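Local atomic coordinates of regulatory Subunit of Protein Kinase A (cAMP-dependent) from Euglena gracilis (Euglena gracilis, PDB entry 6RSX), a protein that binds cyclic AMP in two tandem cyclic nucleotide-binding domains and, as a protein kinase A regulatory subunit, probably controls the kinase catalytic subunit in response to cyclic AMP. Residues A[34-39]-A[55-60]; A[42-47]-A[110-115]; A[79-84]-A[137-142]. All blocks are in the same frame, centred on the assembly; numbering follows the deposited sequence.

Contact 1 (A[34-39]-A[55-60]); sequences RIEKCL and VVYSSM
Ile35 and Tyr57 meet where helix 29-39 crosses helix 50-59. CG2 of Ile35 lies in the plane of the tyrosine ring, at its edge, 3.8 Å from Tyr57 CD1. The other branch of Ile35 ends with CD1 4.1 Å from Met60 CB. With CG1 anti to the carbonyl carbon (chi1 -68°), CG2 is directed at the ring edge and CD1 at Met60, so one beta-branched residue serves two partners. Farther out, the phenol runs across Glu36 at about a right angle and presses on its stem, with Glu36 CG 3.0 Å from Tyr57 OH, closer than a relaxed carbon-oxygen contact. Tyrosine suits this border, offering carbon to isoleucine and a hydroxyl beside the partly exposed glutamate. With an alanine in place of Tyr57 the ring would be gone, and a gap is likely to open beside Ile35, leaving the Glu36 stem freer to turn. Deeper in, Leu39 CD1 and Val56 CG1 meet tip to tip at 3.8 Å, and Met60 SD rests 4.0 Å from Ile35 CG2. Val56 O, which accepts from Ser59 N and Met60 N, helps hold the helix end that places this methionine. The two helices and helix 43-46 between them are consistent with the N3A motif of cyclic nucleotide-binding domains: Phe45 packs against Leu39, Val56 and Met60, while Trp137 and Leu139 of strand 134-140 support Ile35 and Met60.

Contact 2 (A[42-47]-A[110-115]); sequences NILFRS and GASFGE. With CMP (adenosine-3',5'-cyclic-monophosphate), chain B.
Asn42 sends its amide toward Gly110 and Ser112 because its CG stands anti to the backbone N (chi1 -179°), and Ser112 turns OG to meet it from the position between its own backbone N and carbonyl carbon. The contact joins an N-capped helical turn, 43-46, to the short strand that leads into the phosphate-binding cassette, the cAMP-holding element of the cyclic nucleotide-binding domain. Both hydrogens of Asn42 ND2 are spent on that chain: one reaches Gly110 O at 2.9 Å in a nearly straight bond (171°), the other Ser112 OG at 3.1 Å. Both partners lie in the amide plane, so the pair fixes the rotation of the amide. Its other end, OD1, makes weak capping bonds to Leu44 N and Phe45 N. Asparagine fits here because it offers an acceptor to the helix and two donors to the facing chain. Beside this grip Leu44 CD1 packs 3.8 Å from Ser112 OG. Gly110 and Gly114 both have positive phi, where a CB would press against the preceding carbonyl oxygen, so glycine is apt at both turns. Ser112 and Phe113 form a short strand between them, pairing with strand 80-84. At the far end of the segment the cassette takes hold of the ribose. A chain bent at chi2 brings the Glu115 carboxylate back to the sugar; its OE2 takes a salt bridge from Arg156 and a hydrogen bond with Tyr175, which also bonds cAMP, and together they probably steady the carboxylate. The ribose hydroxyl is gripped twice: Gly114 N donates to CMP O2' at 2.9 Å, and CMP O2' in turn donates to Glu115 OE1 at 2.6 Å.

Contact 3 (A[79-84]-A[137-142]); sequences DNFYVI and WALDRD
Tyr82 lies beside Ala138, its neighbour in a non-hydrogen-bonded antiparallel pair within the beta barrel of the first cyclic nucleotide-binding domain. With CG anti to the carbonyl carbon (chi1 -63°), the side chain leans along the strand. Tyr82 CB comes 4.2 Å from Trp137 O; next, CD1 and CE1 both lie 3.7 Å from Ala138 CB, a methyl small enough to let the ring settle; at the tip, Tyr82 OH accepts an almost straight bond (174°) from Asn80 ND2 at 3.1 Å. The amide of Asn80 holds that hydroxyl in its own plane, so a residue two positions earlier fixes the end of the ring. Phe113 meets the ring from the adjoining strand.

To both sides of this pair the backbones are hydrogen-bonded. Phe81 N and O pair with Leu139 O and N, and Val83 with Trp137 likewise, with Val83 N 2.8 Å from Trp137 O. These four residues turn to the sheet face packed by helices, where Phe81 CD2 and Leu139 CD1 approach to 4.3 Å, the methyl at the edge of the ring. Trp137 also spends NE1 on Glu85, while Asp140 caps the following helix and bonds Thr143. Asp79 OD1, which accepts from Asn80 N, also makes a salt bridge to Arg124, an arginine bonded to cAMP. Backbone bonds therefore set the register and apolar side chains fill the helix-facing side, while the carboxylate of Asp79 probably helps to orient Arg124 for the nucleotide.

From the N terminus, helix 29-39 leads through helix 43-46 to helix 50-59, where contact 1 closes a short helical loop. Residues 42-47 lie inside that loop, yet their partner comes much later, at 110-115, so contact 2 crosses contact 1. Contact 3 opens at 79-84, within the long loop of contact 2, and closes after it at 137-142; these two cross as well, whereas contacts 1 and 3 follow in series. Strand 80-84 lies between the strands of 110-115 and 137-142 in one antiparallel sheet. Phe45 and Met60 tie the N-terminal helices to the barrel, while contact 2 links them to the segment that enters the cAMP-binding cassette.

Contact 1 (A[34-39]-A[55-60])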
loop_
_atom_site.group_PDB
_atom_site.type_symbol
_atom_site.label_atom_id
_atom_site.label_comp_id
_atom_site.label_asym_id
_atom_site.label_seq_id
_atom_site.Cartn_x
_atom_site.Cartn_y
_atom_site.Cartn_z
ATOM N N ARG A 34 -11.064 14.503 13.491
ATOM C CA ARG A 34 -10.889 13.176 14.054
ATOM C C ARG A 34 -10.814 12.098 12.974
ATOM O O ARG A 34 -9.945 11.216 13.016
ATOM C CB ARG A 34 -12.034 12.907 15.017
ATOM C CG ARG A 34 -11.908 11.619 15.710
ATOM C CD ARG A 34 -12.939 11.467 16.824
ATOM N NE ARG A 34 -13.033 10.057 17.213
ATOM C CZ ARG A 34 -14.079 9.516 17.817
ATOM N NH1 ARG A 34 -15.155 10.265 18.100
ATOM N NH2 ARG A 34 -14.087 8.215 18.093
ATOM N N ILE A 35 -11.721 12.139 11.995
ATOM C CA ILE A 35 -11.646 11.173 10.907
ATOM C C ILE A 35 -10.349 11.335 10.130
ATOM O O ILE A 35 -9.661 10.347 9.817
ATOM C CB ILE A 35 -12.894 11.304 10.009
ATOM C CG1 ILE A 35 -14.106 10.846 10.793
ATOM C CG2 ILE A 35 -12.711 10.500 8.738
ATOM C CD1 ILE A 35 -15.445 11.261 10.141
ATOM N N GLU A 36 -9.971 12.587 9.828
ATOM C CA GLU A 36 -8.729 12.835 9.107
ATOM C C GLU A 36 -7.539 12.215 9.824
ATOM O O GLU A 36 -6.656 11.639 9.180
ATOM C CB GLU A 36 -8.503 14.338 8.929
ATOM C CG GLU A 36 -9.482 15.021 8.012
ATOM C CD GLU A 36 -9.232 16.516 7.916
ATOM O OE1 GLU A 36 -8.224 16.996 8.483
ATOM O OE2 GLU A 36 -10.047 17.213 7.276
ATOM N N LYS A 37 -7.500 12.321 11.156
ATOM C CA LYS A 37 -6.370 11.760 11.913
ATOM C C LYS A 37 -6.285 10.258 11.711
ATOM O O LYS A 37 -5.198 9.688 11.517
ATOM C CB LYS A 37 -6.537 12.068 13.401
ATOM C CG LYS A 37 -5.790 13.299 13.901
ATOM C CD LYS A 37 -6.471 13.878 15.149
ATOM C CE LYS A 37 -6.516 12.870 16.293
ATOM N NZ LYS A 37 -5.186 12.540 16.896
ATOM N N CYS A 38 -7.445 9.607 11.750
ATOM C CA CYS A 38 -7.524 8.172 11.551
ATOM C C CYS A 38 -7.140 7.790 10.117
ATOM O O CYS A 38 -6.376 6.845 9.911
ATOM C CB CYS A 38 -8.942 7.722 11.934
ATOM S SG CYS A 38 -9.312 6.006 11.640
ATOM N N LEU A 39 -7.620 8.536 9.113
ATOM C CA LEU A 39 -7.421 8.176 7.710
ATOM C C LEU A 39 -6.054 8.553 7.166
ATOM O O LEU A 39 -5.703 8.139 6.051
ATOM C CB LEU A 39 -8.492 8.828 6.835
ATOM C CG LEU A 39 -9.947 8.473 7.183
ATOM C CD1 LEU A 39 -10.847 9.034 6.122
ATOM C CD2 LEU A 39 -10.206 6.961 7.332
ATOM N N VAL A 55 -17.838 13.725 1.334
ATOM C CA VAL A 55 -18.797 12.655 1.593
ATOM C C VAL A 55 -18.308 11.773 2.736
ATOM O O VAL A 55 -19.076 11.402 3.631
ATOM C CB VAL A 55 -19.041 11.832 0.318
ATOM C CG1 VAL A 55 -19.902 10.633 0.634
ATOM C CG2 VAL A 55 -19.682 12.690 -0.755
ATOM N N VAL A 56 -17.021 11.424 2.719
ATOM C CA VAL A 56 -16.463 10.616 3.797
ATOM C C VAL A 56 -16.658 11.316 5.135
ATOM O O VAL A 56 -17.147 10.721 6.093
ATOM C CB VAL A 56 -14.981 10.315 3.525
ATOM C CG1 VAL A 56 -14.357 9.608 4.735
ATOM C CG2 VAL A 56 -14.835 9.482 2.283
ATOM N N TYR A 57 -16.300 12.611 5.216
ATOM C CA TYR A 57 -16.324 13.272 6.511
ATOM C C TYR A 57 -17.726 13.462 7.047
ATOM O O TYR A 57 -17.889 13.635 8.263
ATOM C CB TYR A 57 -15.642 14.632 6.453
ATOM C CG TYR A 57 -14.185 14.550 6.110
ATOM C CD1 TYR A 57 -13.366 13.586 6.690
ATOM C CD2 TYR A 57 -13.631 15.425 5.190
ATOM C CE1 TYR A 57 -11.994 13.523 6.365
ATOM C CE2 TYR A 57 -12.263 15.369 4.866
ATOM C CZ TYR A 57 -11.465 14.418 5.451
ATOM O OH TYR A 57 -10.122 14.372 5.120
ATOM N N SER A 58 -18.739 13.477 6.179
ATOM C CA SER A 58 -20.102 13.592 6.660
ATOM C C SER A 58 -20.792 12.242 6.859
ATOM O O SER A 58 -21.775 12.178 7.608
ATOM C CB SER A 58 -20.933 14.468 5.697
ATOM O OG SER A 58 -21.161 13.831 4.446
ATOM N N SER A 59 -20.288 11.174 6.232
ATOM C CA SER A 59 -20.938 9.867 6.225
ATOM C C SER A 59 -20.331 8.849 7.183
ATOM O O SER A 59 -21.059 7.976 7.666
ATOM C CB SER A 59 -20.901 9.261 4.809
ATOM O OG SER A 59 -21.618 10.071 3.874
ATOM N N MET A 60 -19.017 8.880 7.443
ATOM C CA MET A 60 -18.461 7.810 8.269
ATOM C C MET A 60 -19.074 7.826 9.663
ATOM O O MET A 60 -19.377 8.889 10.222
ATOM C CB MET A 60 -16.930 7.929 8.361
ATOM C CG MET A 60 -16.267 7.220 7.243
ATOM S SD MET A 60 -14.489 7.138 7.451
ATOM C CE MET A 60 -14.279 5.372 7.176
#

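Contact 2 (A[42-47]-A[110-115])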
loop_
_atom_site.group_PDB
_atom_site.type_symbol
_atom_site.label_atom_id
_atom_site.label_comp_id
_atom_site.label_asym_id
_atom_site.label_seq_id
_atom_site.Cartn_x
_atom_site.Cartn_y
_atom_site.Cartn_z
ATOM N N ASN A 42 -3.799 5.950 5.257
ATOM C CA ASN A 42 -4.494 4.871 4.568
ATOM C C ASN A 42 -4.554 5.192 3.074
ATOM O O ASN A 42 -5.120 6.210 2.680
ATOM C CB ASN A 42 -5.902 4.676 5.148
ATOM C CG ASN A 42 -6.641 3.541 4.482
ATOM O OD1 ASN A 42 -7.050 3.683 3.342
ATOM N ND2 ASN A 42 -6.823 2.407 5.189
ATOM N N ILE A 43 -4.026 4.306 2.223
ATOM C CA ILE A 43 -3.854 4.726 0.839
ATOM C C ILE A 43 -5.187 4.813 0.105
ATOM O O ILE A 43 -5.334 5.636 -0.803
ATOM C CB ILE A 43 -2.872 3.825 0.071
ATOM C CG1 ILE A 43 -2.528 4.477 -1.277
ATOM C CG2 ILE A 43 -3.432 2.469 -0.168
ATOM C CD1 ILE A 43 -1.747 5.808 -1.158
ATOM N N LEU A 44 -6.190 4.021 0.501
ATOM C CA LEU A 44 -7.466 4.077 -0.221
ATOM C C LEU A 44 -8.120 5.440 -0.098
ATOM O O LEU A 44 -8.757 5.904 -1.046
ATOM C CB LEU A 44 -8.413 2.995 0.271
ATOM C CG LEU A 44 -7.933 1.592 -0.033
ATOM C CD1 LEU A 44 -8.864 0.581 0.600
ATOM C CD2 LEU A 44 -7.837 1.369 -1.550
ATOM N N PHE A 45 -7.959 6.110 1.039
ATOM C CA PHE A 45 -8.572 7.418 1.208
ATOM C C PHE A 45 -7.683 8.545 0.732
ATOM O O PHE A 45 -8.199 9.580 0.307
ATOM C CB PHE A 45 -8.968 7.636 2.672
ATOM C CG PHE A 45 -10.085 6.756 3.133
ATOM C CD1 PHE A 45 -9.836 5.489 3.653
ATOM C CD2 PHE A 45 -11.408 7.185 3.030
ATOM C CE1 PHE A 45 -10.872 4.672 4.073
ATOM C CE2 PHE A 45 -12.445 6.382 3.467
ATOM C CZ PHE A 45 -12.186 5.116 3.972
ATOM N N ARG A 46 -6.353 8.369 0.776
ATOM C CA ARG A 46 -5.458 9.407 0.285
ATOM C C ARG A 46 -5.758 9.776 -1.159
ATOM O O ARG A 46 -5.541 10.923 -1.564
ATOM C CB ARG A 46 -3.998 8.953 0.409
ATOM C CG ARG A 46 -2.993 10.059 0.072
ATOM C CD ARG A 46 -1.568 9.588 0.250
ATOM N NE ARG A 46 -1.331 9.151 1.621
ATOM C CZ ARG A 46 -0.311 8.387 1.982
ATOM N NH1 ARG A 46 0.560 7.975 1.065
ATOM N NH2 ARG A 46 -0.160 8.031 3.251
ATOM N N SER A 47 -6.244 8.821 -1.952
ATOM C CA SER A 47 -6.468 9.076 -3.375
ATOM C C SER A 47 -7.695 9.954 -3.631
ATOM O O SER A 47 -7.695 10.761 -4.573
ATOM C CB SER A 47 -6.608 7.743 -4.107
ATOM O OG SER A 47 -7.153 6.762 -3.244
ATOM N N GLY A 110 -5.379 2.868 11.374
ATOM C CA GLY A 110 -5.184 3.249 9.994
ATOM C C GLY A 110 -5.430 2.134 8.991
ATOM O O GLY A 110 -5.598 2.413 7.800
ATOM N N ALA A 111 -5.432 0.889 9.420
ATOM C CA ALA A 111 -5.687 -0.189 8.480
ATOM C C ALA A 111 -7.171 -0.246 8.148
ATOM O O ALA A 111 -8.038 0.006 8.990
ATOM C CB ALA A 111 -5.247 -1.539 9.036
ATOM N N SER A 112 -7.447 -0.597 6.922
ATOM C CA SER A 112 -8.860 -0.780 6.563
ATOM C C SER A 112 -9.105 -2.255 6.269
ATOM O O SER A 112 -8.179 -3.020 5.948
ATOM C CB SER A 112 -9.211 0.108 5.376
ATOM O OG SER A 112 -8.325 -0.120 4.294
ATOM N N PHE A 113 -10.384 -2.631 6.328
ATOM C CA PHE A 113 -10.818 -3.975 5.985
ATOM C C PHE A 113 -12.300 -3.952 5.592
ATOM O O PHE A 113 -13.105 -3.130 6.074
ATOM C CB PHE A 113 -10.583 -5.002 7.122
ATOM C CG PHE A 113 -11.250 -4.664 8.402
ATOM C CD1 PHE A 113 -10.640 -3.827 9.328
ATOM C CD2 PHE A 113 -12.490 -5.227 8.730
ATOM C CE1 PHE A 113 -11.272 -3.520 10.546
ATOM C CE2 PHE A 113 -13.117 -4.933 9.929
ATOM C CZ PHE A 113 -12.514 -4.068 10.851
ATOM N N GLY A 114 -12.652 -4.919 4.760
ATOM C CA GLY A 114 -14.043 -5.159 4.399
ATOM C C GLY A 114 -14.409 -4.665 3.016
ATOM O O GLY A 114 -15.594 -4.608 2.685
ATOM N N GLU A 115 -13.426 -4.367 2.182
ATOM C CA GLU A 115 -13.736 -3.816 0.873
ATOM C C GLU A 115 -14.135 -4.900 -0.137
ATOM O O GLU A 115 -14.896 -4.598 -1.065
ATOM C CB GLU A 115 -12.525 -3.013 0.346
ATOM C CG GLU A 115 -11.432 -3.801 -0.326
ATOM C CD GLU A 115 -10.430 -4.454 0.630
ATOM O OE1 GLU A 115 -10.602 -4.353 1.873
ATOM O OE2 GLU A 115 -9.497 -5.098 0.113
HETATM P P CMP B . -13.905 -8.792 2.920
HETATM O O1P CMP B . -15.119 -7.863 2.578
HETATM O O2P CMP B . -13.672 -10.091 2.271
HETATM O "O5'" CMP B . -13.987 -9.174 4.480
HETATM C "C5'" CMP B . -12.834 -9.631 5.186
HETATM C "C4'" CMP B . -11.737 -8.645 4.912
HETATM O "O4'" CMP B . -10.463 -8.999 5.465
HETATM C "C3'" CMP B . -11.420 -8.492 3.447
HETATM O "O3'" CMP B . -12.474 -7.874 2.744
HETATM C "C2'" CMP B . -10.104 -7.709 3.472
HETATM O "O2'" CMP B . -10.401 -6.328 3.592
HETATM C "C1'" CMP B . -9.473 -8.219 4.799
HETATM N N9 CMP B . -8.297 -9.064 4.621
HETATM C C8 CMP B . -7.102 -8.905 5.288
HETATM N N7 CMP B . -6.290 -9.881 4.924
HETATM C C5 CMP B . -6.945 -10.614 4.012
HETATM C C6 CMP B . -6.500 -11.710 3.324
HETATM N N6 CMP B . -5.238 -12.411 3.353
HETATM N N1 CMP B . -7.258 -12.308 2.432
HETATM C C2 CMP B . -8.527 -11.829 2.250
HETATM N N3 CMP B . -8.994 -10.723 2.917
HETATM C C4 CMP B . -8.183 -10.128 3.820
#

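Contact 3 (A[79-84]-A[137-142])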
loop_
_atom_site.group_PDB
_atom_site.type_symbol
_atom_site.label_atom_id
_atom_site.label_comp_id
_atom_site.label_asym_id
_atom_site.label_seq_id
_atom_site.Cartn_x
_atom_site.Cartn_y
_atom_site.Cartn_z
ATOM N N ASP A 79 -21.604 -5.765 4.586
ATOM C CA ASP A 79 -22.391 -4.566 4.891
ATOM C C ASP A 79 -21.516 -3.321 4.848
ATOM O O ASP A 79 -21.754 -2.435 4.024
ATOM C CB ASP A 79 -23.123 -4.653 6.244
ATOM C CG ASP A 79 -22.255 -5.184 7.405
ATOM O OD1 ASP A 79 -20.992 -5.278 7.330
ATOM O OD2 ASP A 79 -22.871 -5.495 8.456
ATOM N N ASN A 80 -20.463 -3.265 5.675
ATOM C CA ASN A 80 -19.675 -2.045 5.824
ATOM C C ASN A 80 -18.210 -2.236 5.434
ATOM O O ASN A 80 -17.709 -3.356 5.304
ATOM C CB ASN A 80 -19.711 -1.547 7.278
ATOM C CG ASN A 80 -21.129 -1.257 7.778
ATOM O OD1 ASN A 80 -21.940 -0.616 7.101
ATOM N ND2 ASN A 80 -21.419 -1.719 8.991
ATOM N N PHE A 81 -17.552 -1.101 5.205
ATOM C CA PHE A 81 -16.107 -0.994 5.079
ATOM C C PHE A 81 -15.568 -0.249 6.303
ATOM O O PHE A 81 -16.181 0.730 6.754
ATOM C CB PHE A 81 -15.778 -0.259 3.775
ATOM C CG PHE A 81 -14.328 0.047 3.590
ATOM C CD1 PHE A 81 -13.430 -0.953 3.310
ATOM C CD2 PHE A 81 -13.919 1.348 3.509
ATOM C CE1 PHE A 81 -12.041 -0.663 3.075
ATOM C CE2 PHE A 81 -12.560 1.649 3.277
ATOM C CZ PHE A 81 -11.649 0.642 3.024
ATOM N N TYR A 82 -14.445 -0.725 6.872
ATOM C CA TYR A 82 -13.992 -0.234 8.170
ATOM C C TYR A 82 -12.563 0.292 8.105
ATOM O O TYR A 82 -11.724 -0.240 7.365
ATOM C CB TYR A 82 -14.022 -1.350 9.250
ATOM C CG TYR A 82 -15.422 -1.888 9.519
ATOM C CD1 TYR A 82 -16.250 -1.257 10.435
ATOM C CD2 TYR A 82 -15.869 -3.069 8.910
ATOM C CE1 TYR A 82 -17.528 -1.746 10.721
ATOM C CE2 TYR A 82 -17.144 -3.566 9.174
ATOM C CZ TYR A 82 -17.959 -2.911 10.093
ATOM O OH TYR A 82 -19.204 -3.386 10.399
ATOM N N VAL A 83 -12.294 1.326 8.906
ATOM C CA VAL A 83 -10.904 1.727 9.227
ATOM C C VAL A 83 -10.732 1.696 10.740
ATOM O O VAL A 83 -11.554 2.226 11.484
ATOM C CB VAL A 83 -10.559 3.130 8.670
ATOM C CG1 VAL A 83 -9.051 3.483 8.903
ATOM C CG2 VAL A 83 -10.891 3.246 7.180
ATOM N N ILE A 84 -9.615 1.126 11.212
ATOM C CA ILE A 84 -9.372 1.054 12.644
ATOM C C ILE A 84 -8.925 2.425 13.153
ATOM O O ILE A 84 -7.992 3.029 12.608
ATOM C CB ILE A 84 -8.296 -0.003 12.951
ATOM C CG1 ILE A 84 -8.808 -1.411 12.556
ATOM C CG2 ILE A 84 -7.976 0.058 14.441
ATOM C CD1 ILE A 84 -7.750 -2.551 12.753
ATOM N N TRP A 137 -13.979 3.505 12.416
ATOM C CA TRP A 137 -14.852 4.345 11.585
ATOM C C TRP A 137 -15.334 3.510 10.409
ATOM O O TRP A 137 -14.573 2.753 9.825
ATOM C CB TRP A 137 -14.083 5.583 11.104
ATOM C CG TRP A 137 -13.919 6.622 12.191
ATOM C CD1 TRP A 137 -12.781 6.895 12.954
ATOM C CD2 TRP A 137 -14.910 7.528 12.621
ATOM N NE1 TRP A 137 -13.052 7.921 13.835
ATOM C CE2 TRP A 137 -14.347 8.334 13.641
ATOM C CE3 TRP A 137 -16.230 7.764 12.221
ATOM C CZ2 TRP A 137 -15.074 9.344 14.273
ATOM C CZ3 TRP A 137 -16.949 8.757 12.852
ATOM C CH2 TRP A 137 -16.381 9.541 13.858
ATOM N N ALA A 138 -16.611 3.634 10.038
ATOM C CA ALA A 138 -17.182 2.732 9.049
ATOM C C ALA A 138 -17.919 3.522 7.976
ATOM O O ALA A 138 -18.471 4.586 8.254
ATOM C CB ALA A 138 -18.176 1.766 9.690
ATOM N N LEU A 139 -17.853 3.018 6.745
ATOM C CA LEU A 139 -18.695 3.463 5.631
ATOM C C LEU A 139 -19.676 2.360 5.283
ATOM O O LEU A 139 -19.297 1.185 5.183
ATOM C CB LEU A 139 -17.879 3.768 4.373
ATOM C CG LEU A 139 -16.995 5.010 4.313
ATOM C CD1 LEU A 139 -16.186 4.965 3.037
ATOM C CD2 LEU A 139 -17.941 6.202 4.315
ATOM N N ASP A 140 -20.915 2.748 5.001
ATOM C CA ASP A 140 -21.854 1.716 4.592
ATOM C C ASP A 140 -21.680 1.373 3.110
ATOM O O ASP A 140 -20.908 1.989 2.367
ATOM C CB ASP A 140 -23.281 2.138 4.932
ATOM C CG ASP A 140 -23.785 3.334 4.112
ATOM O OD1 ASP A 140 -23.238 3.669 3.041
ATOM O OD2 ASP A 140 -24.784 3.935 4.567
ATOM N N ARG A 141 -22.446 0.361 2.664
ATOM C CA ARG A 141 -22.206 -0.182 1.332
ATOM C C ARG A 141 -22.494 0.860 0.260
ATOM O O ARG A 141 -21.727 1.005 -0.701
ATOM C CB ARG A 141 -23.069 -1.434 1.112
ATOM C CG ARG A 141 -22.878 -2.052 -0.246
ATOM C CD ARG A 141 -23.760 -3.294 -0.433
ATOM N NE ARG A 141 -23.633 -3.763 -1.807
ATOM C CZ ARG A 141 -24.399 -3.328 -2.808
ATOM N NH1 ARG A 141 -25.354 -2.431 -2.571
ATOM N NH2 ARG A 141 -24.218 -3.790 -4.043
ATOM N N ASP A 142 -23.632 1.558 0.378
ATOM C CA ASP A 142 -24.001 2.527 -0.656
ATOM C C ASP A 142 -22.975 3.638 -0.760
ATOM O O ASP A 142 -22.627 4.069 -1.870
ATOM C CB ASP A 142 -25.381 3.119 -0.363
ATOM C CG ASP A 142 -26.491 2.116 -0.589
ATOM O OD1 ASP A 142 -26.203 1.025 -1.159
ATOM O OD2 ASP A 142 -27.635 2.416 -0.180
#